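Local structure of glucose-6-phosphate isomerase like protein (Thermus thermophilus, 1WIW) at residues B[164-177]-B[190-202]. The protein probably interconverts phosphorylated sugars as a glucose-6-phosphate or mannose-6-phosphate isomerase, being a two-domain SIS-type member of the PGI/PMI family. Sequence-based numbering, arbitrary orientation.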
# COMPACT_ATOMS: atom_id res chain seq x y z
N LEU B 164 -12.24 10.03 -8.43
CA LEU B 164 -11.02 9.48 -7.86
C LEU B 164 -11.42 8.17 -7.20
O LEU B 164 -11.99 8.16 -6.12
CB LEU B 164 -10.44 10.44 -6.80
CG LEU B 164 -9.19 9.96 -6.06
CD1 LEU B 164 -8.08 9.67 -7.06
CD2 LEU B 164 -8.75 11.02 -5.05
N PRO B 165 -11.14 7.04 -7.87
CA PRO B 165 -11.52 5.75 -7.27
C PRO B 165 -10.71 5.34 -6.05
O PRO B 165 -9.50 5.55 -5.97
CB PRO B 165 -11.37 4.77 -8.44
CG PRO B 165 -10.33 5.40 -9.29
CD PRO B 165 -10.65 6.87 -9.24
N LEU B 166 -11.43 4.77 -5.09
CA LEU B 166 -10.84 4.29 -3.85
C LEU B 166 -11.12 2.79 -3.83
O LEU B 166 -12.26 2.37 -3.63
CB LEU B 166 -11.51 4.97 -2.65
CG LEU B 166 -11.25 4.42 -1.24
CD1 LEU B 166 -9.76 4.29 -0.98
CD2 LEU B 166 -11.91 5.34 -0.22
N PHE B 167 -10.08 1.99 -4.05
CA PHE B 167 -10.21 0.53 -4.08
C PHE B 167 -9.95 -0.12 -2.73
O PHE B 167 -8.92 0.14 -2.10
CB PHE B 167 -9.26 -0.07 -5.11
CG PHE B 167 -9.45 0.46 -6.50
CD1 PHE B 167 -8.49 1.29 -7.08
CD2 PHE B 167 -10.57 0.12 -7.25
CE1 PHE B 167 -8.66 1.77 -8.38
CE2 PHE B 167 -10.74 0.59 -8.55
CZ PHE B 167 -9.78 1.42 -9.11
N TYR B 168 -10.87 -0.98 -2.31
CA TYR B 168 -10.76 -1.70 -1.04
C TYR B 168 -11.06 -3.19 -1.29
O TYR B 168 -12.16 -3.53 -1.73
CB TYR B 168 -11.74 -1.13 -0.02
CG TYR B 168 -11.69 -1.81 1.34
CD1 TYR B 168 -12.87 -2.12 2.02
CD2 TYR B 168 -10.47 -2.14 1.93
CE1 TYR B 168 -12.83 -2.77 3.26
CE2 TYR B 168 -10.43 -2.79 3.17
CZ TYR B 168 -11.61 -3.10 3.83
OH TYR B 168 -11.57 -3.77 5.03
N SER B 169 -10.08 -4.05 -1.02
CA SER B 169 -10.23 -5.49 -1.23
C SER B 169 -9.91 -6.31 0.02
O SER B 169 -8.80 -6.82 0.18
CB SER B 169 -9.32 -5.95 -2.37
OG SER B 169 -7.96 -5.66 -2.08
N PRO B 170 -10.89 -6.45 0.92
CA PRO B 170 -10.78 -7.20 2.18
C PRO B 170 -10.31 -8.65 2.02
O PRO B 170 -9.51 -9.13 2.82
CB PRO B 170 -12.20 -7.13 2.75
CG PRO B 170 -12.75 -5.88 2.18
CD PRO B 170 -12.25 -5.90 0.76
N LEU B 171 -10.82 -9.34 1.00
CA LEU B 171 -10.46 -10.74 0.79
C LEU B 171 -8.95 -10.92 0.63
O LEU B 171 -8.41 -11.98 0.93
CB LEU B 171 -11.19 -11.32 -0.44
CG LEU B 171 -10.62 -11.11 -1.84
CD1 LEU B 171 -11.30 -12.07 -2.82
CD2 LEU B 171 -10.82 -9.66 -2.27
N PHE B 172 -8.28 -9.88 0.15
CA PHE B 172 -6.83 -9.90 -0.03
C PHE B 172 -6.41 -8.45 -0.27
O PHE B 172 -6.56 -7.93 -1.38
CB PHE B 172 -6.47 -10.77 -1.24
CG PHE B 172 -5.00 -11.06 -1.34
CD1 PHE B 172 -4.29 -10.70 -2.47
CD2 PHE B 172 -4.34 -11.73 -0.31
CE1 PHE B 172 -2.93 -10.99 -2.58
CE2 PHE B 172 -2.99 -12.02 -0.41
CZ PHE B 172 -2.28 -11.65 -1.55
N ARG B 173 -5.89 -7.82 0.77
CA ARG B 173 -5.49 -6.41 0.70
C ARG B 173 -4.53 -6.04 -0.42
O ARG B 173 -4.64 -4.97 -1.01
CB ARG B 173 -4.93 -5.96 2.05
CG ARG B 173 -5.95 -6.01 3.20
CD ARG B 173 -7.18 -5.15 2.92
NE ARG B 173 -6.83 -3.77 2.62
CZ ARG B 173 -6.51 -2.85 3.54
NH1 ARG B 173 -6.18 -1.62 3.15
NH2 ARG B 173 -6.53 -3.16 4.83
N PRO B 174 -3.56 -6.92 -0.75
CA PRO B 174 -2.63 -6.56 -1.83
C PRO B 174 -3.30 -6.36 -3.19
O PRO B 174 -2.69 -5.80 -4.11
CB PRO B 174 -1.63 -7.72 -1.82
CG PRO B 174 -1.58 -8.10 -0.37
CD PRO B 174 -3.05 -8.09 0.00
N LEU B 175 -4.54 -6.82 -3.34
CA LEU B 175 -5.25 -6.65 -4.60
C LEU B 175 -5.44 -5.17 -4.92
O LEU B 175 -5.33 -4.75 -6.08
CB LEU B 175 -6.62 -7.35 -4.57
CG LEU B 175 -7.54 -7.10 -5.78
CD1 LEU B 175 -6.85 -7.56 -7.07
CD2 LEU B 175 -8.87 -7.83 -5.59
N GLU B 176 -5.73 -4.37 -3.89
CA GLU B 176 -5.94 -2.92 -4.06
C GLU B 176 -4.77 -2.28 -4.80
O GLU B 176 -4.96 -1.51 -5.74
CB GLU B 176 -6.10 -2.26 -2.69
CG GLU B 176 -7.28 -2.79 -1.89
CD GLU B 176 -7.15 -2.53 -0.40
OE1 GLU B 176 -8.05 -2.96 0.34
OE2 GLU B 176 -6.15 -1.92 0.02
N GLY B 177 -3.56 -2.59 -4.34
CA GLY B 177 -2.37 -2.05 -4.96
C GLY B 177 -2.24 -2.48 -6.41
O GLY B 177 -1.86 -1.68 -7.26
N LEU B 190 -5.35 8.37 -11.88
CA LEU B 190 -5.03 8.30 -10.47
C LEU B 190 -6.15 7.59 -9.69
O LEU B 190 -7.32 7.71 -10.03
CB LEU B 190 -4.85 9.72 -9.93
CG LEU B 190 -4.43 9.92 -8.47
CD1 LEU B 190 -3.00 9.45 -8.30
CD2 LEU B 190 -4.56 11.40 -8.10
N SER B 191 -5.76 6.85 -8.66
CA SER B 191 -6.70 6.16 -7.78
C SER B 191 -5.96 5.95 -6.47
O SER B 191 -4.75 6.17 -6.39
CB SER B 191 -7.12 4.80 -8.36
OG SER B 191 -6.03 3.91 -8.46
N LEU B 192 -6.68 5.56 -5.42
CA LEU B 192 -5.99 5.33 -4.16
C LEU B 192 -6.48 4.10 -3.43
O LEU B 192 -7.51 3.52 -3.76
CB LEU B 192 -6.10 6.53 -3.22
CG LEU B 192 -7.40 6.71 -2.46
CD1 LEU B 192 -7.15 7.51 -1.19
CD2 LEU B 192 -8.41 7.38 -3.37
N THR B 193 -5.71 3.75 -2.41
CA THR B 193 -5.97 2.60 -1.56
C THR B 193 -5.96 3.06 -0.11
O THR B 193 -5.29 4.03 0.24
CB THR B 193 -4.86 1.56 -1.76
OG1 THR B 193 -5.00 0.96 -3.05
CG2 THR B 193 -4.92 0.48 -0.69
N PRO B 194 -6.73 2.38 0.75
CA PRO B 194 -6.73 2.79 2.15
C PRO B 194 -5.51 2.18 2.83
O PRO B 194 -4.86 1.30 2.27
CB PRO B 194 -8.04 2.21 2.68
CG PRO B 194 -8.19 0.96 1.86
CD PRO B 194 -7.81 1.41 0.47
N PRO B 195 -5.17 2.65 4.03
CA PRO B 195 -4.01 2.10 4.74
C PRO B 195 -4.38 0.76 5.38
O PRO B 195 -5.50 0.27 5.23
CB PRO B 195 -3.71 3.19 5.78
CG PRO B 195 -5.07 3.73 6.09
CD PRO B 195 -5.68 3.86 4.71
N PRO B 196 -3.42 0.12 6.08
CA PRO B 196 -3.71 -1.16 6.73
C PRO B 196 -5.00 -1.15 7.55
O PRO B 196 -5.81 -2.06 7.43
CB PRO B 196 -2.47 -1.39 7.57
CG PRO B 196 -1.39 -0.87 6.67
CD PRO B 196 -1.98 0.42 6.14
N SER B 197 -5.17 -0.13 8.39
CA SER B 197 -6.39 0.00 9.20
C SER B 197 -7.38 0.73 8.31
O SER B 197 -7.64 1.92 8.49
CB SER B 197 -6.12 0.84 10.46
OG SER B 197 -5.19 0.21 11.32
N ALA B 198 -7.93 0.01 7.34
CA ALA B 198 -8.86 0.58 6.38
C ALA B 198 -10.16 1.17 6.91
O ALA B 198 -10.52 2.30 6.58
CB ALA B 198 -9.17 -0.44 5.29
N LEU B 199 -10.88 0.42 7.74
CA LEU B 199 -12.16 0.90 8.25
C LEU B 199 -12.03 2.17 9.10
O LEU B 199 -12.86 3.07 9.01
CB LEU B 199 -12.87 -0.21 9.03
CG LEU B 199 -13.11 -1.50 8.23
CD1 LEU B 199 -13.90 -2.49 9.07
CD2 LEU B 199 -13.86 -1.19 6.94
N GLU B 200 -10.99 2.25 9.92
CA GLU B 200 -10.78 3.43 10.75
C GLU B 200 -10.58 4.63 9.82
O GLU B 200 -11.08 5.72 10.07
CB GLU B 200 -9.54 3.24 11.64
CG GLU B 200 -9.65 2.08 12.63
CD GLU B 200 -10.57 2.39 13.80
OE1 GLU B 200 -11.35 3.36 13.72
OE2 GLU B 200 -10.51 1.65 14.81
N PHE B 201 -9.83 4.39 8.74
CA PHE B 201 -9.54 5.40 7.74
C PHE B 201 -10.84 5.94 7.12
O PHE B 201 -11.02 7.16 6.99
CB PHE B 201 -8.66 4.77 6.65
CG PHE B 201 -8.38 5.66 5.48
CD1 PHE B 201 -7.47 6.71 5.59
CD2 PHE B 201 -9.01 5.44 4.26
CE1 PHE B 201 -7.19 7.53 4.49
CE2 PHE B 201 -8.73 6.25 3.16
CZ PHE B 201 -7.82 7.30 3.28
N PHE B 202 -11.74 5.03 6.76
CA PHE B 202 -13.01 5.42 6.15
C PHE B 202 -13.83 6.31 7.09
O PHE B 202 -14.50 7.23 6.66
CB PHE B 202 -13.82 4.18 5.79
CG PHE B 202 -13.15 3.27 4.79
CD1 PHE B 202 -13.49 1.93 4.72
CD2 PHE B 202 -12.20 3.77 3.90
CE1 PHE B 202 -12.90 1.08 3.78
CE2 PHE B 202 -11.60 2.93 2.95
CZ PHE B 202 -11.95 1.58 2.89
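The ring of Y168 lies between P170 CG over one face and F202 over the other, F202 coming in edge-on as a T-shaped pair, centroids 5.1 Å apart and planes at 83°. A198 CB closes to 3.4 Å from Y168 CE2. Both these atoms lie over one face of the R173 guanidinium, whose CZ sits at the edge of the tyrosine ring. In the guanidinium plane, NH1 gives a nearly straight bond (176°) to P195 O at 2.9 Å and NH2 bonds P196 O; E176 OE1, tilted from that plane, makes a salt bridge with NE at 2.7 Å. Bends at chi2 (-58°) and chi3 fold the arginine back to this carboxylate. A leucine in place of R173 would probably leave both proline carbonyls without these donors and E176 without its cation. F167 turns its ring edge to S191 OG, and L166 CD1 packs on L192 CG at 3.7 Å. Hydrogen bonds from L192 N to P165 O and from F167 N to L192 O make a single beta bridge between L166 and L192. In the C-terminal SIS domain, 164-168 is this chain's outermost strand of a parallel sheet, beside 216-221, with helix 225-234 against Y168 and F202 and helix 251-272 against F167.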